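Long-range contact in VP35 (PDB 6DKU), which is a bat homologue of the filoviral polymerase cofactor VP35, here as its interferon inhibitory domain, and probably antagonises innate immune signalling: residues A[31-36]-A[113-118]. The protein carries 1 engineered substitution. Numbering follows the deposited sequence.
Sequences VSAIAM and WVYIYL
Tyr-115 reaches from the strand to the helix and meets Ser-32, Ala-33 and Met-36 along one side of the helix. At the far end of the phenol, Tyr-115 OH lies 3.3 Å from Ser-32 CB. The same Tyr-115 OH receives a weak hydrogen bond from Ser-32 OG, 3.4 Å long. Nearer the strand, ring atom Tyr-115 CE1 touches the methyl CB of Ala-33 at 4.0 Å, one turn before Met-36 in the helix. The Met-36 sulfur SD approaches Tyr-115 CE1 as well, at 4.2 Å, a Met-aromatic contact that meets the ring obliquely, 66° off its normal. Ala-33 CB also sits against the carbonyl O of Val-114, 3.7 Å away, and beside the Val-114 methyl CG1. Here the two backbones come nearest, with CA of Ala-33 and CA of Val-114 6.3 Å apart.

Tyr-115 holds CG anti to its carbonyl carbon (chi1 -76°), which carries the phenol along the strand's flank to the helix. One ring face takes Val-114 CG1, offset toward the rim, while Tyr-117 OH lies at the ring edge. A second hydrogen-bond partner for the phenol OH is Glu-29 OE1, one turn back along helix 26-37. Val-114 and Tyr-115 both pair with Leu-126, forming a classic beta bulge.

The helix and strand segments run at 78° to each other, linking the helical part of the interferon inhibitory domain to its mixed sheet. Val-31, Ile-34 and Ala-35 pack against helix 9-18, whereas strand 113-119 lies between strands 82-84 and 122-127.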
loop_
_atom_site.group_PDB
_atom_site.type_symbol
_atom_site.label_atom_id
_atom_site.label_comp_id
_atom_site.label_asym_id
_atom_site.label_seq_id
_atom_site.Cartn_x
_atom_site.Cartn_y
_atom_site.Cartn_z
ATOM N N VAL A 31 2.567 1.030 -1.883
ATOM C CA VAL A 31 3.760 0.188 -1.940
ATOM C C VAL A 31 4.172 -0.230 -0.533
ATOM O O VAL A 31 4.390 -1.416 -0.248
ATOM C CB VAL A 31 4.898 0.929 -2.665
ATOM C CG1 VAL A 31 6.199 0.159 -2.551
ATOM C CG2 VAL A 31 4.528 1.179 -4.119
ATOM N N SER A 32 4.249 0.748 0.373
ATOM C CA SER A 32 4.636 0.471 1.752
ATOM C C SER A 32 3.652 -0.477 2.438
ATOM O O SER A 32 4.057 -1.324 3.243
ATOM C CB SER A 32 4.750 1.787 2.523
ATOM O OG SER A 32 5.333 1.582 3.798
ATOM N N ALA A 33 2.357 -0.350 2.136
ATOM C CA ALA A 33 1.357 -1.215 2.754
ATOM C C ALA A 33 1.500 -2.643 2.259
ATOM O O ALA A 33 1.463 -3.593 3.054
ATOM C CB ALA A 33 -0.048 -0.687 2.460
ATOM N N ILE A 34 1.674 -2.803 0.944
ATOM C CA ILE A 34 1.929 -4.117 0.368
ATOM C C ILE A 34 3.131 -4.764 1.043
ATOM O O ILE A 34 3.091 -5.946 1.408
ATOM C CB ILE A 34 2.122 -3.998 -1.156
ATOM C CG1 ILE A 34 0.819 -3.550 -1.820
ATOM C CG2 ILE A 34 2.566 -5.324 -1.746
ATOM C CD1 ILE A 34 0.939 -3.342 -3.307
ATOM N N ALA A 35 4.210 -3.998 1.242
ATOM C CA ALA A 35 5.386 -4.571 1.892
ATOM C C ALA A 35 5.098 -4.930 3.342
ATOM O O ALA A 35 5.521 -5.988 3.818
ATOM C CB ALA A 35 6.564 -3.607 1.812
ATOM N N MET A 36 4.383 -4.061 4.057
ATOM C CA MET A 36 4.108 -4.306 5.468
ATOM C C MET A 36 3.258 -5.553 5.661
ATOM O O MET A 36 3.421 -6.278 6.651
ATOM C CB MET A 36 3.395 -3.102 6.086
ATOM C CG MET A 36 4.264 -1.890 6.357
ATOM S SD MET A 36 3.249 -0.406 6.510
ATOM C CE MET A 36 2.320 -0.751 7.996
ATOM N N TRP A 113 -8.414 0.273 0.184
ATOM C CA TRP A 113 -7.816 0.843 1.386
ATOM C C TRP A 113 -6.299 0.775 1.297
ATOM O O TRP A 113 -5.732 -0.109 0.652
ATOM C CB TRP A 113 -8.294 0.109 2.642
ATOM C CG TRP A 113 -9.759 0.256 2.907
ATOM C CD1 TRP A 113 -10.724 -0.675 2.674
ATOM C CD2 TRP A 113 -10.430 1.403 3.448
ATOM N NE1 TRP A 113 -11.947 -0.184 3.033
ATOM C CE2 TRP A 113 -11.798 1.090 3.511
ATOM C CE3 TRP A 113 -10.009 2.665 3.869
ATOM C CZ2 TRP A 113 -12.750 1.990 3.985
ATOM C CZ3 TRP A 113 -10.952 3.556 4.339
ATOM C CH2 TRP A 113 -12.310 3.212 4.395
ATOM N N VAL A 114 -5.637 1.732 1.942
ATOM C CA VAL A 114 -4.180 1.745 2.006
ATOM C C VAL A 114 -3.753 1.748 3.467
ATOM O O VAL A 114 -3.043 0.845 3.924
ATOM C CB VAL A 114 -3.589 2.950 1.255
ATOM C CG1 VAL A 114 -2.064 2.888 1.285
ATOM C CG2 VAL A 114 -4.109 2.995 -0.181
ATOM N N TYR A 115 -4.184 2.755 4.214
ATOM C CA TYR A 115 -3.845 2.844 5.624
ATOM C C TYR A 115 -5.102 3.027 6.452
ATOM O O TYR A 115 -6.014 3.771 6.073
ATOM C CB TYR A 115 -2.900 4.012 5.917
ATOM C CG TYR A 115 -1.462 3.796 5.531
ATOM C CD1 TYR A 115 -0.937 2.517 5.378
ATOM C CD2 TYR A 115 -0.621 4.883 5.322
ATOM C CE1 TYR A 115 0.384 2.330 5.016
ATOM C CE2 TYR A 115 0.693 4.707 4.962
ATOM C CZ TYR A 115 1.192 3.431 4.811
ATOM O OH TYR A 115 2.508 3.265 4.455
ATOM N N ILE A 116 -5.130 2.352 7.586
ATOM C CA ILE A 116 -6.022 2.688 8.682
ATOM C C ILE A 116 -5.166 3.433 9.702
ATOM O O ILE A 116 -4.349 2.823 10.402
ATOM C CB ILE A 116 -6.671 1.444 9.292
ATOM C CG1 ILE A 116 -7.428 0.656 8.226
ATOM C CG2 ILE A 116 -7.624 1.844 10.390
ATOM C CD1 ILE A 116 -8.156 1.506 7.210
ATOM N N TYR A 117 -5.316 4.755 9.761
ATOM C CA TYR A 117 -4.582 5.542 10.742
ATOM C C TYR A 117 -5.246 5.440 12.106
ATOM O O TYR A 117 -6.474 5.471 12.216
ATOM C CB TYR A 117 -4.517 7.009 10.328
ATOM C CG TYR A 117 -3.566 7.297 9.197
ATOM C CD1 TYR A 117 -2.195 7.229 9.380
ATOM C CD2 TYR A 117 -4.043 7.654 7.949
ATOM C CE1 TYR A 117 -1.328 7.495 8.339
ATOM C CE2 TYR A 117 -3.192 7.922 6.908
ATOM C CZ TYR A 117 -1.838 7.844 7.105
ATOM O OH TYR A 117 -1.001 8.116 6.053
ATOM N N LEU A 118 -4.425 5.336 13.150
ATOM C CA LEU A 118 -4.890 5.269 14.533
ATOM C C LEU A 118 -4.564 6.585 15.227
ATOM O O LEU A 118 -3.391 6.899 15.459
ATOM C CB LEU A 118 -4.259 4.080 15.250
ATOM C CG LEU A 118 -5.197 2.886 15.356
ATOM C CD1 LEU A 118 -6.181 3.116 16.500
ATOM C CD2 LEU A 118 -5.939 2.687 14.026
#